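PDB 4HVL: membrane-anchored mycosin mycp1 from Mycobacterium thermoresistibile, which probably acts as a subtilisin-like serine endopeptidase that serves as an essential component of the ESX-1 type VII secretion system. Local coordinates for residues Gly118-Gly121 against Val122-Ala126; Ile245-Pro248 against Ala249-Pro253; Val306-Gly310 against Thr311-Ala315; Ser319-Ala322 against Ala323-Gln327. All coordinates share one frame; numbering follows the deposited sequence.

Contact 1 (Gly118-Gly121 against Val122-Ala126); sequences GFIG and VAPDA
From Ile120, extended like Gly121 after it, the backbone changes course at Val122, whose torsions are helical, and this bend brings Pro124 back beside Ile120. The chain then goes straight into a type I turn spanning Ala123 to Ala126, closed by Ala126 N bonded to Ala123 O at 2.9 Å. Ile120 meets the proline ring through its longer branch: CD1 lies 3.9 Å from Pro124 CG, and CG1 is also 3.9 Å from Pro124 CB. With CG1 trans to the amide nitrogen (chi1 -163°) the ethyl arm runs toward the ring, and the two side chains cross at a slant. Farther round the ring, Pro124 CD approaches Gly121 O at 3.5 Å, a plain van der Waals contact. Both Ile120 and Pro124 also touch His56, whose NE2 is hydrogen-bonded to Val122 O. Val122 itself turns from residues 118-121 and packs on Tyr317 and Leu324 of helix 311-328. Backbone bonds tie Gly121, Val122 and Ala123 to Gly111, Val108 and Ile109. The Gly-Val-Ala-Pro sequence is characteristic of subtilases; here it lies in the loop that joins helix 102-110, just after the predicted charge-relay His101, to strand 127-132 of the parallel sheet of the subtilisin fold.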
loop_
_atom_site.group_PDB
_atom_site.type_symbol
_atom_site.label_atom_id
_atom_site.label_comp_id
_atom_site.label_asym_id
_atom_site.label_seq_id
_atom_site.Cartn_x
_atom_site.Cartn_y
_atom_site.Cartn_z
ATOM N N GLY A 118 17.541 -10.262 -12.842
ATOM C CA GLY A 118 17.886 -8.890 -12.465
ATOM C C GLY A 118 16.973 -8.265 -11.426
ATOM O O GLY A 118 17.073 -7.073 -11.164
ATOM N N PHE A 119 16.089 -9.052 -10.822
ATOM C CA PHE A 119 15.155 -8.510 -9.843
ATOM C C PHE A 119 15.676 -8.490 -8.414
ATOM O O PHE A 119 16.240 -9.474 -7.928
ATOM C CB PHE A 119 13.860 -9.294 -9.821
ATOM C CG PHE A 119 12.883 -8.731 -8.859
ATOM C CD1 PHE A 119 12.864 -9.168 -7.525
ATOM C CD2 PHE A 119 12.041 -7.694 -9.234
ATOM C CE1 PHE A 119 11.999 -8.594 -6.619
ATOM C CE2 PHE A 119 11.160 -7.148 -8.319
ATOM C CZ PHE A 119 11.142 -7.600 -7.021
ATOM N N ILE A 120 15.433 -7.386 -7.722
ATOM C CA ILE A 120 15.696 -7.318 -6.280
ATOM C C ILE A 120 14.726 -6.347 -5.663
ATOM O O ILE A 120 14.303 -5.400 -6.326
ATOM C CB ILE A 120 17.152 -6.899 -5.949
ATOM C CG1 ILE A 120 17.484 -7.247 -4.484
ATOM C CG2 ILE A 120 17.396 -5.421 -6.280
ATOM C CD1 ILE A 120 18.962 -7.241 -4.172
ATOM N N GLY A 121 14.345 -6.614 -4.415
ATOM C CA GLY A 121 13.488 -5.714 -3.657
ATOM C C GLY A 121 14.241 -4.447 -3.301
ATOM O O GLY A 121 15.495 -4.381 -3.399
ATOM N N VAL A 122 13.480 -3.453 -2.866
ATOM C CA VAL A 122 14.040 -2.202 -2.384
ATOM C C VAL A 122 14.878 -2.403 -1.136
ATOM O O VAL A 122 15.964 -1.832 -1.034
ATOM C CB VAL A 122 12.939 -1.162 -2.078
ATOM C CG1 VAL A 122 13.580 0.112 -1.547
ATOM C CG2 VAL A 122 12.124 -0.898 -3.331
ATOM N N ALA A 123 14.373 -3.223 -0.205
ATOM C CA ALA A 123 14.998 -3.441 1.097
ATOM C C ALA A 123 15.224 -4.938 1.311
ATOM O O ALA A 123 14.603 -5.542 2.179
ATOM C CB ALA A 123 14.095 -2.901 2.192
ATOM N N PRO A 124 16.135 -5.527 0.526
ATOM C CA PRO A 124 16.270 -6.977 0.498
ATOM C C PRO A 124 16.727 -7.612 1.793
ATOM O O PRO A 124 16.704 -8.820 1.882
ATOM C CB PRO A 124 17.307 -7.207 -0.596
ATOM C CG PRO A 124 18.120 -5.959 -0.613
ATOM C CD PRO A 124 17.126 -4.866 -0.346
ATOM N N ASP A 125 17.183 -6.828 2.767
ATOM C CA ASP A 125 17.545 -7.377 4.065
ATOM C C ASP A 125 16.443 -7.194 5.126
ATOM O O ASP A 125 16.624 -7.604 6.269
ATOM C CB ASP A 125 18.884 -6.794 4.571
ATOM C CG ASP A 125 20.117 -7.390 3.839
ATOM O OD1 ASP A 125 20.093 -8.562 3.395
ATOM O OD2 ASP A 125 21.143 -6.668 3.719
ATOM N N ALA A 126 15.298 -6.621 4.756
ATOM C CA ALA A 126 14.251 -6.365 5.738
ATOM C C ALA A 126 13.507 -7.653 6.077
ATOM O O ALA A 126 13.428 -8.554 5.250
ATOM C CB ALA A 126 13.290 -5.318 5.216
#

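Contact 2 (Ile245-Pro248 against Ala249-Pro253); sequences IVSP and AWYSP. With IMD (imidazole), chain K.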
loop_
_atom_site.group_PDB
_atom_site.type_symbol
_atom_site.label_atom_id
_atom_site.label_comp_id
_atom_site.label_asym_id
_atom_site.label_seq_id
_atom_site.Cartn_x
_atom_site.Cartn_y
_atom_site.Cartn_z
ATOM N N ILE A 245 -14.085 9.504 -0.936
ATOM C CA ILE A 245 -13.139 9.299 0.147
ATOM C C ILE A 245 -12.406 7.981 -0.128
ATOM O O ILE A 245 -13.045 6.979 -0.479
ATOM C CB ILE A 245 -13.868 9.218 1.511
ATOM C CG1 ILE A 245 -14.623 10.527 1.802
ATOM C CG2 ILE A 245 -12.915 8.848 2.649
ATOM C CD1 ILE A 245 -13.755 11.771 1.714
ATOM N N VAL A 246 -11.081 8.002 -0.021
ATOM C CA VAL A 246 -10.249 6.792 -0.020
ATOM C C VAL A 246 -9.611 6.664 1.363
ATOM O O VAL A 246 -8.945 7.606 1.847
ATOM C CB VAL A 246 -9.143 6.856 -1.102
ATOM C CG1 VAL A 246 -8.375 5.542 -1.161
ATOM C CG2 VAL A 246 -9.749 7.172 -2.473
ATOM N N SER A 247 -9.820 5.523 2.009
ATOM C CA SER A 247 -9.308 5.299 3.372
ATOM C C SER A 247 -8.432 4.047 3.408
ATOM O O SER A 247 -8.791 3.039 2.823
ATOM C CB SER A 247 -10.456 5.117 4.372
ATOM O OG SER A 247 -9.982 5.033 5.717
ATOM N N PRO A 248 -7.318 4.090 4.154
ATOM C CA PRO A 248 -6.878 5.135 5.089
ATOM C C PRO A 248 -6.050 6.247 4.415
ATOM O O PRO A 248 -5.450 7.079 5.100
ATOM C CB PRO A 248 -6.021 4.354 6.072
ATOM C CG PRO A 248 -5.371 3.335 5.199
ATOM C CD PRO A 248 -6.433 2.915 4.217
ATOM N N ALA A 249 -6.039 6.261 3.082
ATOM C CA ALA A 249 -5.287 7.289 2.313
ATOM C C ALA A 249 -5.494 8.713 2.832
ATOM O O ALA A 249 -4.545 9.521 2.839
ATOM C CB ALA A 249 -5.673 7.225 0.835
ATOM N N TRP A 250 -6.738 9.011 3.223
ATOM C CA TRP A 250 -7.155 10.339 3.617
ATOM C C TRP A 250 -6.720 10.794 4.983
ATOM O O TRP A 250 -7.006 11.923 5.342
ATOM C CB TRP A 250 -8.674 10.512 3.451
ATOM C CG TRP A 250 -9.588 9.927 4.513
ATOM C CD1 TRP A 250 -9.446 8.736 5.168
ATOM C CD2 TRP A 250 -10.799 10.504 5.009
ATOM N NE1 TRP A 250 -10.474 8.544 6.035
ATOM C CE2 TRP A 250 -11.322 9.611 5.968
ATOM C CE3 TRP A 250 -11.476 11.705 4.755
ATOM C CZ2 TRP A 250 -12.504 9.868 6.676
ATOM C CZ3 TRP A 250 -12.657 11.971 5.450
ATOM C CH2 TRP A 250 -13.167 11.053 6.398
ATOM N N TYR A 251 -6.044 9.936 5.742
ATOM C CA TYR A 251 -5.496 10.311 7.043
ATOM C C TYR A 251 -4.149 11.031 6.929
ATOM O O TYR A 251 -3.524 11.310 7.933
ATOM C CB TYR A 251 -5.385 9.075 7.973
ATOM C CG TYR A 251 -6.740 8.602 8.457
ATOM C CD1 TYR A 251 -7.459 9.347 9.382
ATOM C CD2 TYR A 251 -7.328 7.448 7.957
ATOM C CE1 TYR A 251 -8.710 8.944 9.811
ATOM C CE2 TYR A 251 -8.579 7.043 8.377
ATOM C CZ TYR A 251 -9.263 7.795 9.310
ATOM O OH TYR A 251 -10.516 7.412 9.749
ATOM N N SER A 252 -3.718 11.372 5.716
ATOM C CA SER A 252 -2.491 12.165 5.544
ATOM C C SER A 252 -2.569 13.457 6.369
ATOM O O SER A 252 -3.573 14.120 6.334
ATOM C CB SER A 252 -2.296 12.512 4.064
ATOM O OG SER A 252 -0.990 13.020 3.844
ATOM N N PRO A 253 -1.487 13.854 7.060
ATOM C CA PRO A 253 -0.104 13.361 6.979
ATOM C C PRO A 253 0.260 12.283 7.995
ATOM O O PRO A 253 1.447 11.921 8.117
ATOM C CB PRO A 253 0.714 14.629 7.216
ATOM C CG PRO A 253 -0.137 15.453 8.141
ATOM C CD PRO A 253 -1.573 15.092 7.862
HETATM N N1 IMD K . 2.948 12.325 12.214
HETATM C C2 IMD K . 2.457 12.238 10.975
HETATM N N3 IMD K . 3.159 11.297 10.304
HETATM C C4 IMD K . 4.080 10.780 11.133
HETATM C C5 IMD K . 3.965 11.445 12.335
#
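Ile245 lies over one face of the Trp250 indole, its CG2 methyl 3.7 Å from the centroid of the six-membered ring and only 17° off the ring normal, a well-centred CH-pi contact. The other branch extends the cover toward the ring's outer end, where Ile245 CD1 is 3.8 Å from Trp250 CE3. CG2 reaches the face because it stands trans to the isoleucine's own amide nitrogen. Next along, Trp250 CD1 sits 3.6 Å above the plane of the Tyr251 ring, displaced toward its rim. Ser247 OG comes within 3.6 Å of Tyr251 CE2, but its hydrogen bond goes to Glu193 OE1, which also bonds Tyr251 OH; one carboxylate oxygen thus fixes both polar ends. On another side of the turn, Val246 CG1 packs on Ala249 CB at 3.8 Å.

The rings are positioned by the backbone. A cis peptide bond before Pro248 ends the strand and leads into the short 3-10 segment 249-251. Trp250 N bonds Val246 O at 3.0 Å, rather bent (133° at the hydrogen), while Tyr251 N reaches Pro248 O at 3.0 Å almost straight (169°), approaching from above the carbonyl plane. Farther on, Pro253 O receives a weak bond from an imidazole probably derived from the crystallisation liquor.

Strand 244-247 pairs antiparallel with strand 183-186, and Tyr185 of that strand touches both Ile245 and Trp250. Val196 of helix 194-206 packs on Ser247, Pro248 and Tyr251, while Leu159 and Leu162 of helix 154-171 meet Ser247 and Pro248.

Contact 3 (Val306-Gly310 against Thr311-Ala315); sequences VPVAG and TSFAA. With ZN (zinc ion), chain G; ACT (acetate ion), chain M.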
loop_
_atom_site.group_PDB
_atom_site.type_symbol
_atom_site.label_atom_id
_atom_site.label_comp_id
_atom_site.label_asym_id
_atom_site.label_seq_id
_atom_site.Cartn_x
_atom_site.Cartn_y
_atom_site.Cartn_z
ATOM N N VAL A 306 -2.744 -9.805 -18.297
ATOM C CA VAL A 306 -2.710 -8.374 -18.031
ATOM C C VAL A 306 -1.414 -8.064 -17.266
ATOM O O VAL A 306 -0.773 -8.975 -16.724
ATOM C CB VAL A 306 -3.965 -7.900 -17.252
ATOM C CG1 VAL A 306 -5.228 -8.158 -18.065
ATOM C CG2 VAL A 306 -4.048 -8.572 -15.894
ATOM N N PRO A 307 -0.986 -6.795 -17.273
ATOM C CA PRO A 307 0.275 -6.471 -16.605
ATOM C C PRO A 307 0.116 -6.474 -15.101
ATOM O O PRO A 307 -1.002 -6.412 -14.592
ATOM C CB PRO A 307 0.604 -5.054 -17.113
ATOM C CG PRO A 307 -0.305 -4.808 -18.283
ATOM C CD PRO A 307 -1.514 -5.655 -18.058
ATOM N N VAL A 308 1.223 -6.578 -14.387
ATOM C CA VAL A 308 1.238 -6.348 -12.951
ATOM C C VAL A 308 1.240 -4.823 -12.754
ATOM O O VAL A 308 2.177 -4.129 -13.173
ATOM C CB VAL A 308 2.503 -6.960 -12.307
ATOM C CG1 VAL A 308 2.558 -6.680 -10.821
ATOM C CG2 VAL A 308 2.590 -8.464 -12.575
ATOM N N ALA A 309 0.187 -4.299 -12.133
ATOM C CA ALA A 309 0.023 -2.869 -11.968
ATOM C C ALA A 309 -0.828 -2.503 -10.744
ATOM O O ALA A 309 -1.595 -3.309 -10.242
ATOM C CB ALA A 309 -0.598 -2.276 -13.219
ATOM N N GLY A 310 -0.696 -1.259 -10.291
ATOM C CA GLY A 310 -1.578 -0.742 -9.261
ATOM C C GLY A 310 -0.861 0.152 -8.277
ATOM O O GLY A 310 0.366 0.094 -8.129
ATOM N N THR A 311 -1.628 0.983 -7.588
ATOM C CA THR A 311 -1.050 1.837 -6.558
ATOM C C THR A 311 -0.487 1.078 -5.348
ATOM O O THR A 311 0.347 1.619 -4.634
ATOM C CB THR A 311 -2.026 2.928 -6.082
ATOM O OG1 THR A 311 -3.249 2.333 -5.645
ATOM C CG2 THR A 311 -2.307 3.895 -7.237
ATOM N N SER A 312 -0.904 -0.166 -5.129
ATOM C CA SER A 312 -0.272 -1.005 -4.099
ATOM C C SER A 312 1.244 -1.156 -4.368
ATOM O O SER A 312 2.035 -1.140 -3.432
ATOM C CB SER A 312 -0.964 -2.378 -3.954
ATOM O OG SER A 312 -1.182 -3.036 -5.200
ATOM N N PHE A 313 1.643 -1.250 -5.641
ATOM C CA PHE A 313 3.064 -1.337 -5.992
ATOM C C PHE A 313 3.808 -0.024 -5.758
ATOM O O PHE A 313 4.929 -0.038 -5.261
ATOM C CB PHE A 313 3.265 -1.892 -7.414
ATOM C CG PHE A 313 2.838 -3.325 -7.541
ATOM C CD1 PHE A 313 3.654 -4.344 -7.048
ATOM C CD2 PHE A 313 1.602 -3.662 -8.089
ATOM C CE1 PHE A 313 3.264 -5.666 -7.111
ATOM C CE2 PHE A 313 1.201 -4.994 -8.148
ATOM C CZ PHE A 313 2.032 -5.995 -7.653
ATOM N N ALA A 314 3.188 1.102 -6.097
ATOM C CA ALA A 314 3.724 2.404 -5.736
ATOM C C ALA A 314 3.987 2.489 -4.224
ATOM O O ALA A 314 5.083 2.881 -3.778
ATOM C CB ALA A 314 2.781 3.508 -6.174
ATOM N N ALA A 315 2.995 2.089 -3.435
ATOM C CA ALA A 315 3.154 2.091 -1.987
ATOM C C ALA A 315 4.272 1.175 -1.538
ATOM O O ALA A 315 5.002 1.520 -0.622
ATOM C CB ALA A 315 1.852 1.731 -1.286
HETATM ZN ZN ZN G . -2.934 -3.844 -6.287
HETATM C C ACT M . -3.967 -1.921 -5.284
HETATM O O ACT M . -4.132 -3.029 -4.701
HETATM O OXT ACT M . -3.231 -1.809 -6.293
HETATM C CH3 ACT M . -4.686 -0.729 -4.680
HETATM O O HOH W 1 -4.737 -4.272 -7.359
#
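Phe313 presents its ring edge to Ala309, whose carbonyl O lies in the ring plane, 3.9 Å from CE2; Gly310 O is also near that plane. Val308 comes at a slant to the ring, its CG1 only 3.3 Å from Phe313 CZ and 3.4 Å from CE2, a tight fit in which the two side chains cross at about a right angle. Leu104 of helix 102-110 touches both Val308 and Phe313, and Val108 adds to the packing on the ring. The second flat group, an acetate probably from the crystallisation liquor, offers both oxygens to a zinc ion.

The sequence Gly-Thr-Ser is the subtilase nucleophile motif: Gly310 is the N-cap of helix 311-328, and Ser312, the predicted charge-relay serine, stands in its first turn. Phe313 N bonds Gly310 O at 3.1 Å, with a bent 137° angle.

Ser312 OG is placed between its own amide nitrogen and carbonyl carbon (chi1 48°), and from there it binds the zinc at 2.2 Å. His101 NE2, a water and the acetate complete the metal's neighbours. Acetate OXT accepts a hydrogen bond from Ser312 N at 3.1 Å, nearly straight at 160°, and lies 3.6 Å from Gly310 CA, so close that a CB there would stand 2.4 Å from it. The acetate is also hydrogen-bonded to Asn217 ND2; a main-chain N-H of the serine and an asparagine amide acting together are consistent with the subtilisin oxyanion hole. Asn217 OD1 is in turn hydrogen-bonded to Thr311 OG1, linking the helix start to the residue that helps hold the acetate.

Contact 4 (Ser319-Ala322 against Ala323-Gln327); sequences SGLA and ALIRQ
Leu321 and Ile325, one helical turn apart, make the main apolar contact: Ile325 CD1 lies 3.7 Å from Leu321 CG, their side chains meeting at a slant. Leu321 carries CG trans to its amide nitrogen (chi1 -180°), which swings the branch point back toward the following turn. Leu321 CD1 also faces Leu324 CB, more loosely at 4.3 Å.

Backbone hydrogen bonds give the regular alpha-helical ladder. Ala323, Leu324, Ile325 and Arg326 donate to the carbonyls of Ser319, Gly320, Leu321 and Ala322, all at 2.9 to 3.0 Å between N and O. Aliphatic carbons sit beside the same oxygens: Arg326 CG is 3.2 Å from Ala322 O, and Ala323 CB 3.3 Å from Gly320 O.

The polar ends bond elsewhere. Arg326 bends at chi3 (81°), and its NH1 bonds Asn208 O and Gln175 O while NH2 bonds Leu332 O, three carbonyls gripping a buried guanidinium. Ser319 OG pairs with Asn178 OD1.

This part of helix 311-328, whose first turn carries the predicted nucleophile of the subtilisin fold, packs between several elements: Ser319, Ala322 and Arg326 touch strand 210-214 of the central sheet, Ile325 meets Val337 and Ile341 of helix 334-343, Leu321, Leu324 and Ile325 rest on helix 363-368, and Val122 and Ala123 of the 122-126 loop touch Leu324 and Ala323.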
loop_
_atom_site.group_PDB
_atom_site.type_symbol
_atom_site.label_atom_id
_atom_site.label_comp_id
_atom_site.label_asym_id
_atom_site.label_seq_id
_atom_site.Cartn_x
_atom_site.Cartn_y
_atom_site.Cartn_z
ATOM N N SER A 319 7.376 2.115 0.914
ATOM C CA SER A 319 7.643 1.339 2.130
ATOM C C SER A 319 9.072 0.787 2.178
ATOM O O SER A 319 9.739 0.870 3.192
ATOM C CB SER A 319 6.649 0.199 2.287
ATOM O OG SER A 319 5.357 0.732 2.507
ATOM N N GLY A 320 9.526 0.233 1.071
ATOM C CA GLY A 320 10.924 -0.143 0.933
ATOM C C GLY A 320 11.903 0.974 1.222
ATOM O O GLY A 320 12.871 0.773 1.960
ATOM N N LEU A 321 11.667 2.144 0.625
ATOM C CA LEU A 321 12.493 3.319 0.861
ATOM C C LEU A 321 12.474 3.740 2.316
ATOM O O LEU A 321 13.508 4.069 2.866
ATOM C CB LEU A 321 12.038 4.498 0.009
ATOM C CG LEU A 321 12.884 5.756 0.229
ATOM C CD1 LEU A 321 14.379 5.450 0.161
ATOM C CD2 LEU A 321 12.497 6.751 -0.857
ATOM N N ALA A 322 11.307 3.695 2.948
ATOM C CA ALA A 322 11.212 4.040 4.352
ATOM C C ALA A 322 12.113 3.126 5.165
ATOM O O ALA A 322 12.840 3.583 6.057
ATOM C CB ALA A 322 9.767 3.959 4.831
ATOM N N ALA A 323 12.088 1.840 4.827
ATOM C CA ALA A 323 12.936 0.847 5.475
ATOM C C ALA A 323 14.430 1.151 5.298
ATOM O O ALA A 323 15.229 1.008 6.221
ATOM C CB ALA A 323 12.613 -0.539 4.932
ATOM N N LEU A 324 14.818 1.530 4.094
ATOM C CA LEU A 324 16.198 1.912 3.836
ATOM C C LEU A 324 16.593 3.125 4.709
ATOM O O LEU A 324 17.675 3.149 5.304
ATOM C CB LEU A 324 16.370 2.272 2.351
ATOM C CG LEU A 324 16.173 1.176 1.303
ATOM C CD1 LEU A 324 16.592 1.677 -0.070
ATOM C CD2 LEU A 324 16.979 -0.050 1.679
ATOM N N ILE A 325 15.702 4.121 4.762
ATOM C CA ILE A 325 15.910 5.341 5.531
ATOM C C ILE A 325 16.077 5.046 7.021
ATOM O O ILE A 325 17.037 5.534 7.651
ATOM C CB ILE A 325 14.789 6.377 5.274
ATOM C CG1 ILE A 325 14.947 6.989 3.867
ATOM C CG2 ILE A 325 14.838 7.497 6.296
ATOM C CD1 ILE A 325 13.704 7.667 3.308
ATOM N N ARG A 326 15.200 4.208 7.567
ATOM C CA ARG A 326 15.207 3.928 8.996
ATOM C C ARG A 326 16.454 3.128 9.384
ATOM O O ARG A 326 16.997 3.332 10.487
ATOM C CB ARG A 326 13.925 3.225 9.441
ATOM C CG ARG A 326 12.663 4.030 9.177
ATOM C CD ARG A 326 11.565 3.698 10.188
ATOM N NE ARG A 326 11.773 4.424 11.436
ATOM C CZ ARG A 326 10.896 4.462 12.440
ATOM N NH1 ARG A 326 9.746 3.776 12.360
ATOM N NH2 ARG A 326 11.169 5.183 13.538
ATOM N N GLN A 327 16.944 2.260 8.490
ATOM C CA GLN A 327 18.222 1.599 8.758
ATOM C C GLN A 327 19.365 2.621 8.812
ATOM O O GLN A 327 20.169 2.610 9.739
ATOM C CB GLN A 327 18.581 0.511 7.728
ATOM C CG GLN A 327 19.947 -0.117 8.040
ATOM C CD GLN A 327 20.539 -0.970 6.922
ATOM O OE1 GLN A 327 20.048 -0.996 5.799
ATOM N NE2 GLN A 327 21.629 -1.666 7.238
#

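In the fold
Contacts 3 and 4 follow one another along helix 311-328, with centres 19 Å apart: contact 3 holds the zinc-bound Ser312 at its start, and contact 4 lies farther along it, Ser319 being about 10 Å from Ser312 between side chains. Contact 1 leans on contact 4, where Val122 CG1 meets Gly320 C at 3.4 Å and Ala123 CB lies 3.9 Å from Gly320 O; it comes no nearer than about 7 Å to contact 3 by nearest atoms. Contact 2 stands apart, its centre 28 Å from that of contact 1 across the chain's centre, yet its Pro248 side chain is about 5 Å from that of Glu181, a ligand of another zinc ion.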